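Local coordinates for Ice-binding protein isoform1a (Antarctomyces psychrotrophicus, PDB 7BWX), which probably binds ice crystals through specific water molecules of the ice prism planes, and so acts as an antifreeze protein, at residues Q55-I58 / N59-T62; Q65-A68 / D69-T72; N95-A99 / G100-Y104. The protein carries 1 engineered substitution. All blocks are in the same frame, centred on the assembly; numbering follows the deposited sequence.

From the N terminus, the chain meets the three contacts in series; none nests in or crosses another, and each is local, formed within one unbroken run of residues. Contact 1 closes the tight turn by which strand 56-58 of the beta-helix passes into helix 61-79. Contact 2 lies on the same helix, its centre about 13 Å from that of contact 1, and links one turn to the next while its outer partners tie the helix to the solenoid. Contact 3 closes a corner of the beta-helix between strands 96-97 and 100-104. Its centre lies about 34 Å from that of contact 1, on the opposite side of the chain's centre.

Contact 1 of 3, residues Q55-I58 / N59-T62; sequences QLHI and NDDT. Engineered in segment 59-62: Asp-61 (natural residue Asn).
His-57, on the last strand before helix 61-79, turns its ring to Asp-60 in the turn and Thr-62 in the first turn of the helix. Its CB already lies 3.4 Å from Asp-60 OD1, and CG lies close to the same carboxylate. With CG beside the backbone N (chi1 -68°), the ring swings toward the start of the helix. ND1 then donates a nearly straight hydrogen bond of 2.7 Å to Asp-60 OD2, at an N-H...O angle of 168°. The oxygen sits at the ring edge, in the ring plane, and receives the proton on its syn lone pair. Further round, CE1 comes 3.8 Å from Thr-62 CB, which stands over one ring face in a CH-pi contact. CD2 and NE2 meet the methyl CG2 of Thr-62, the latter at 3.9 Å. Threonine suits this place because its branched CB offers apolar atoms to the flat ring. Asp-60 is the N-cap: OD1 accepts from a backbone N just past Thr-62, and its own N donates to Ser-63 OG, the reciprocal pair of a capping box. Without the ring, as with an alanine here, OD2 would probably lose this donor and Thr-62 CB its cover, and the turn could shift. Strand end and helix start thus share one carboxylate, whose negative charge is likely to favour the protonated imidazole.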
# COMPACT_ATOMS: atom_id res chain seq x y z
N GLN A 55 0.84 -8.98 -15.55
CA GLN A 55 1.85 -10.05 -15.80
C GLN A 55 2.29 -10.66 -14.46
O GLN A 55 2.49 -9.92 -13.50
CB GLN A 55 3.05 -9.46 -16.54
CG GLN A 55 2.76 -9.10 -17.99
CD GLN A 55 4.04 -8.65 -18.68
OE1 GLN A 55 4.23 -7.47 -18.94
NE2 GLN A 55 4.95 -9.60 -18.90
N LEU A 56 2.50 -11.96 -14.44
CA LEU A 56 3.04 -12.69 -13.28
C LEU A 56 4.56 -12.72 -13.45
O LEU A 56 5.06 -13.04 -14.53
CB LEU A 56 2.36 -14.05 -13.30
CG LEU A 56 2.47 -14.91 -12.07
CD1 LEU A 56 2.13 -14.16 -10.78
CD2 LEU A 56 1.58 -16.13 -12.24
N HIS A 57 5.31 -12.30 -12.45
CA HIS A 57 6.78 -12.31 -12.49
C HIS A 57 7.26 -13.04 -11.25
O HIS A 57 7.42 -12.41 -10.20
CB HIS A 57 7.33 -10.89 -12.56
CG HIS A 57 7.05 -10.17 -13.83
ND1 HIS A 57 7.78 -10.44 -14.98
CD2 HIS A 57 6.20 -9.14 -14.12
CE1 HIS A 57 7.34 -9.65 -15.96
NE2 HIS A 57 6.38 -8.82 -15.45
N ILE A 58 7.37 -14.36 -11.35
CA ILE A 58 7.91 -15.16 -10.22
C ILE A 58 9.39 -15.40 -10.50
O ILE A 58 9.77 -16.29 -11.33
CB ILE A 58 7.11 -16.44 -10.00
CG1 ILE A 58 5.61 -16.14 -9.88
CG2 ILE A 58 7.65 -17.18 -8.80
CD1 ILE A 58 4.74 -17.35 -9.75
N ASN A 59 10.20 -14.62 -9.84
CA ASN A 59 11.66 -14.78 -9.82
C ASN A 59 12.24 -14.65 -11.23
O ASN A 59 12.91 -15.60 -11.71
CB ASN A 59 12.06 -16.09 -9.15
CG ASN A 59 13.54 -16.03 -8.79
OD1 ASN A 59 14.09 -14.94 -8.65
ND2 ASN A 59 14.17 -17.18 -8.62
N ASP A 60 12.05 -13.50 -11.87
CA ASP A 60 12.76 -13.17 -13.13
C ASP A 60 13.49 -11.83 -12.90
O ASP A 60 13.45 -11.30 -11.76
CB ASP A 60 11.79 -13.21 -14.31
CG ASP A 60 10.60 -12.26 -14.16
OD1 ASP A 60 10.66 -11.33 -13.30
OD2 ASP A 60 9.62 -12.43 -14.91
N ASP A 61 14.09 -11.28 -13.95
CA ASP A 61 14.80 -9.99 -13.83
C ASP A 61 13.82 -8.89 -13.37
O ASP A 61 14.27 -8.03 -12.60
CB ASP A 61 15.54 -9.69 -15.13
CG ASP A 61 16.79 -10.57 -15.34
OD1 ASP A 61 17.14 -11.40 -14.42
OD2 ASP A 61 17.45 -10.37 -16.36
N THR A 62 12.56 -8.90 -13.80
CA THR A 62 11.57 -7.88 -13.44
C THR A 62 11.33 -7.97 -11.93
O THR A 62 11.33 -6.93 -11.27
CB THR A 62 10.28 -7.96 -14.26
OG1 THR A 62 10.68 -7.83 -15.62
CG2 THR A 62 9.33 -6.85 -13.88

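Contact 2 of 3, residues Q65-A68 / D69-T72; sequences QAFA and DSRT
Gln-65 and Asp-69, one helical turn apart on helix 61-79, open a run of i to i+4 pairs in an alpha-helix packed along the side of the beta-solenoid, as in other members of the ice-binding protein family. Backbone bonds come first: the N of Asp-69, Ser-70, Arg-71 and Thr-72 bind the carbonyls of Gln-65, Ala-66, Phe-67 and Ala-68 in turn.

Among the polar side chains, Gln-65 bends at chi2 (64°), which brings NE2 back to donate to Asp-69 OD1 at 2.8 Å. The oxygen lies near the amide plane, but the N-H reaches it from above the carboxylate plane. The other oxygen, OD2, accepts from Ala-13 N, so this aspartate joins the helix to the N-terminal segment.

The apolar contact pairs Phe-67 with the aliphatic stem of Arg-71. CG of the arginine rides over one ring face toward the rim, a CH-pi contact 3.9 Å from the centroid. Arg-71 CG also lies 3.5 Å from Phe-67 CZ. The guanidinium and ring planes are nearly parallel, 2° apart, with Arg-71 NE 3.7 Å from Phe-67 CE1. A long, flexible arginine can cover the ring with its methylenes and still send its charged end on to the solenoid, where NH1 binds Ala-175 O. Ala-66 is small enough to lie close against Phe-17 and Leu-20.

Ser-70 ties the backbone to the arginine. Its OG donates to Phe-67 O at 2.7 Å, a carbonyl that also takes Arg-71 N, and accepts from Arg-71 NE at 3.1 Å, lying in the guanidinium plane.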
# COMPACT_ATOMS: atom_id res chain seq x y z
N GLN A 65 14.37 -6.72 -9.85
CA GLN A 65 14.53 -5.24 -9.94
C GLN A 65 13.35 -4.56 -9.22
O GLN A 65 13.59 -3.58 -8.49
CB GLN A 65 14.63 -4.76 -11.38
CG GLN A 65 15.01 -3.28 -11.51
CD GLN A 65 16.39 -3.01 -10.96
OE1 GLN A 65 17.35 -3.55 -11.47
NE2 GLN A 65 16.50 -2.29 -9.85
N ALA A 66 12.15 -5.08 -9.37
CA ALA A 66 10.95 -4.51 -8.72
C ALA A 66 11.10 -4.60 -7.20
O ALA A 66 10.86 -3.58 -6.47
CB ALA A 66 9.67 -5.19 -9.18
N PHE A 67 11.53 -5.76 -6.68
CA PHE A 67 11.68 -5.88 -5.22
C PHE A 67 12.75 -4.90 -4.73
O PHE A 67 12.53 -4.16 -3.73
CB PHE A 67 11.99 -7.31 -4.80
CG PHE A 67 12.08 -7.39 -3.32
CD1 PHE A 67 10.95 -7.20 -2.55
CD2 PHE A 67 13.31 -7.55 -2.69
CE1 PHE A 67 11.05 -7.19 -1.17
CE2 PHE A 67 13.39 -7.59 -1.31
CZ PHE A 67 12.26 -7.37 -0.56
N ALA A 68 13.90 -4.88 -5.37
CA ALA A 68 14.99 -3.95 -4.98
C ALA A 68 14.43 -2.53 -4.99
O ALA A 68 14.63 -1.78 -4.04
CB ALA A 68 16.13 -4.04 -5.94
N ASP A 69 13.71 -2.16 -6.05
CA ASP A 69 13.15 -0.79 -6.19
C ASP A 69 12.15 -0.52 -5.06
O ASP A 69 12.13 0.62 -4.57
CB ASP A 69 12.55 -0.57 -7.58
CG ASP A 69 13.61 -0.52 -8.71
OD1 ASP A 69 14.88 -0.45 -8.41
OD2 ASP A 69 13.19 -0.53 -9.89
N SER A 70 11.35 -1.51 -4.66
CA SER A 70 10.35 -1.35 -3.58
C SER A 70 11.10 -1.04 -2.29
O SER A 70 10.65 -0.19 -1.50
CB SER A 70 9.44 -2.53 -3.45
OG SER A 70 10.03 -3.65 -2.81
N ARG A 71 12.21 -1.71 -2.05
CA ARG A 71 12.97 -1.50 -0.80
C ARG A 71 13.70 -0.16 -0.85
O ARG A 71 13.76 0.50 0.20
CB ARG A 71 13.92 -2.66 -0.54
CG ARG A 71 13.23 -4.00 -0.35
CD ARG A 71 12.16 -3.98 0.74
NE ARG A 71 10.82 -3.74 0.16
CZ ARG A 71 9.73 -3.57 0.91
NH1 ARG A 71 9.81 -3.54 2.22
NH2 ARG A 71 8.54 -3.45 0.34
N THR A 72 14.21 0.24 -2.00
CA THR A 72 14.85 1.56 -2.19
C THR A 72 13.83 2.66 -1.82
O THR A 72 14.16 3.65 -1.12
CB THR A 72 15.37 1.69 -3.62
OG1 THR A 72 16.32 0.64 -3.89
CG2 THR A 72 15.98 3.06 -3.89

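Contact 3 of 3, residues N95-A99 / G100-Y104; sequences NTFVA and GVYKY
Tyr-102 reaches back across the turn to Val-98, its OH donating a short hydrogen bond of 2.5 Å to the Val-98 carbonyl O. Its CG lies anti to its own carbonyl carbon (chi1 -68°), which sends the ring back toward Val-98. That oxygen of Val-98 lies at the edge of the tyrosine ring, in its plane. The same ring makes an offset stack with Phe-97, the centroids 4.7 Å apart and the planes inclined at 29°; CE2 of the tyrosine stands over one face of the phenylalanine. The opposite face of the Phe-97 ring is covered near its rim by Asn-95 CB, 3.5 Å above the plane. Tyr-104, two residues further on, brings its OH to 3.5 Å from Phe-97 CE2. Tyrosine suits these places because the ring fills the interior while the hydroxyl can meet polar atoms: a backbone carbonyl for Tyr-102, and for Tyr-104 the Gln-86 amide NE2, which probably fixes the hydroxyl beside Phe-97.

The setting is a corner of the right-handed beta-helix, where strand 96-97 passes into strand 100-104. Gly-100 is almost fully extended there, and a side chain would run into Ala-99 O. On strand 126-130, Phe-128 meets the Tyr-102 ring with planes inclined at about 20°, and Trp-126 NE1 binds Phe-97 O.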
# COMPACT_ATOMS: atom_id res chain seq x y z
N ASN A 95 -9.97 12.60 9.82
CA ASN A 95 -9.04 13.69 9.51
C ASN A 95 -9.12 14.00 8.01
O ASN A 95 -9.46 13.10 7.19
CB ASN A 95 -7.62 13.31 9.93
CG ASN A 95 -7.46 13.24 11.44
OD1 ASN A 95 -7.60 14.26 12.09
ND2 ASN A 95 -7.17 12.07 12.00
N THR A 96 -8.79 15.23 7.68
CA THR A 96 -8.56 15.70 6.32
C THR A 96 -7.11 16.16 6.28
O THR A 96 -6.80 17.07 7.04
CB THR A 96 -9.55 16.82 5.96
OG1 THR A 96 -10.84 16.21 6.02
CG2 THR A 96 -9.29 17.43 4.60
N PHE A 97 -6.27 15.55 5.47
CA PHE A 97 -4.82 15.89 5.39
C PHE A 97 -4.47 16.48 4.03
O PHE A 97 -4.69 15.85 2.99
CB PHE A 97 -3.97 14.65 5.67
CG PHE A 97 -4.02 14.24 7.12
CD1 PHE A 97 -4.21 15.18 8.13
CD2 PHE A 97 -3.86 12.91 7.49
CE1 PHE A 97 -4.24 14.80 9.47
CE2 PHE A 97 -3.89 12.52 8.82
CZ PHE A 97 -4.09 13.46 9.81
N VAL A 98 -3.84 17.64 4.06
CA VAL A 98 -3.15 18.21 2.86
C VAL A 98 -1.81 17.49 2.68
O VAL A 98 -1.38 16.76 3.59
CB VAL A 98 -3.02 19.74 2.93
CG1 VAL A 98 -4.40 20.42 2.97
CG2 VAL A 98 -2.20 20.21 4.10
N ALA A 99 -1.19 17.72 1.53
CA ALA A 99 0.12 17.16 1.13
C ALA A 99 1.07 17.28 2.32
O ALA A 99 1.12 18.32 2.98
CB ALA A 99 0.66 17.85 -0.08
N GLY A 100 1.82 16.23 2.61
CA GLY A 100 2.89 16.32 3.62
C GLY A 100 3.56 14.98 3.84
O GLY A 100 3.12 13.97 3.27
N VAL A 101 4.62 15.01 4.64
CA VAL A 101 5.29 13.82 5.23
C VAL A 101 4.86 13.81 6.68
O VAL A 101 5.29 14.72 7.47
CB VAL A 101 6.81 13.91 5.00
CG1 VAL A 101 7.55 12.67 5.48
CG2 VAL A 101 7.10 14.19 3.54
N TYR A 102 4.01 12.87 7.04
CA TYR A 102 3.39 12.76 8.38
C TYR A 102 4.10 11.65 9.15
O TYR A 102 4.09 10.47 8.69
CB TYR A 102 1.90 12.43 8.24
CG TYR A 102 1.09 13.55 7.65
CD1 TYR A 102 1.04 13.78 6.30
CD2 TYR A 102 0.34 14.38 8.46
CE1 TYR A 102 0.29 14.82 5.76
CE2 TYR A 102 -0.36 15.46 7.96
CZ TYR A 102 -0.41 15.67 6.61
OH TYR A 102 -1.11 16.73 6.12
N LYS A 103 4.71 12.02 10.27
CA LYS A 103 5.45 11.07 11.14
C LYS A 103 4.56 10.59 12.26
O LYS A 103 4.08 11.43 13.10
CB LYS A 103 6.75 11.73 11.63
CG LYS A 103 7.53 10.96 12.68
CD LYS A 103 8.93 11.56 12.92
CE LYS A 103 8.96 12.64 13.97
NZ LYS A 103 8.65 12.09 15.32
N TYR A 104 4.40 9.28 12.37
CA TYR A 104 3.71 8.61 13.48
C TYR A 104 4.69 7.68 14.18
O TYR A 104 5.22 6.72 13.50
CB TYR A 104 2.48 7.85 12.99
CG TYR A 104 1.36 8.74 12.50
CD1 TYR A 104 1.37 9.28 11.22
CD2 TYR A 104 0.28 9.03 13.31
CE1 TYR A 104 0.35 10.09 10.76
CE2 TYR A 104 -0.76 9.83 12.86
CZ TYR A 104 -0.72 10.38 11.59
OH TYR A 104 -1.76 11.14 11.16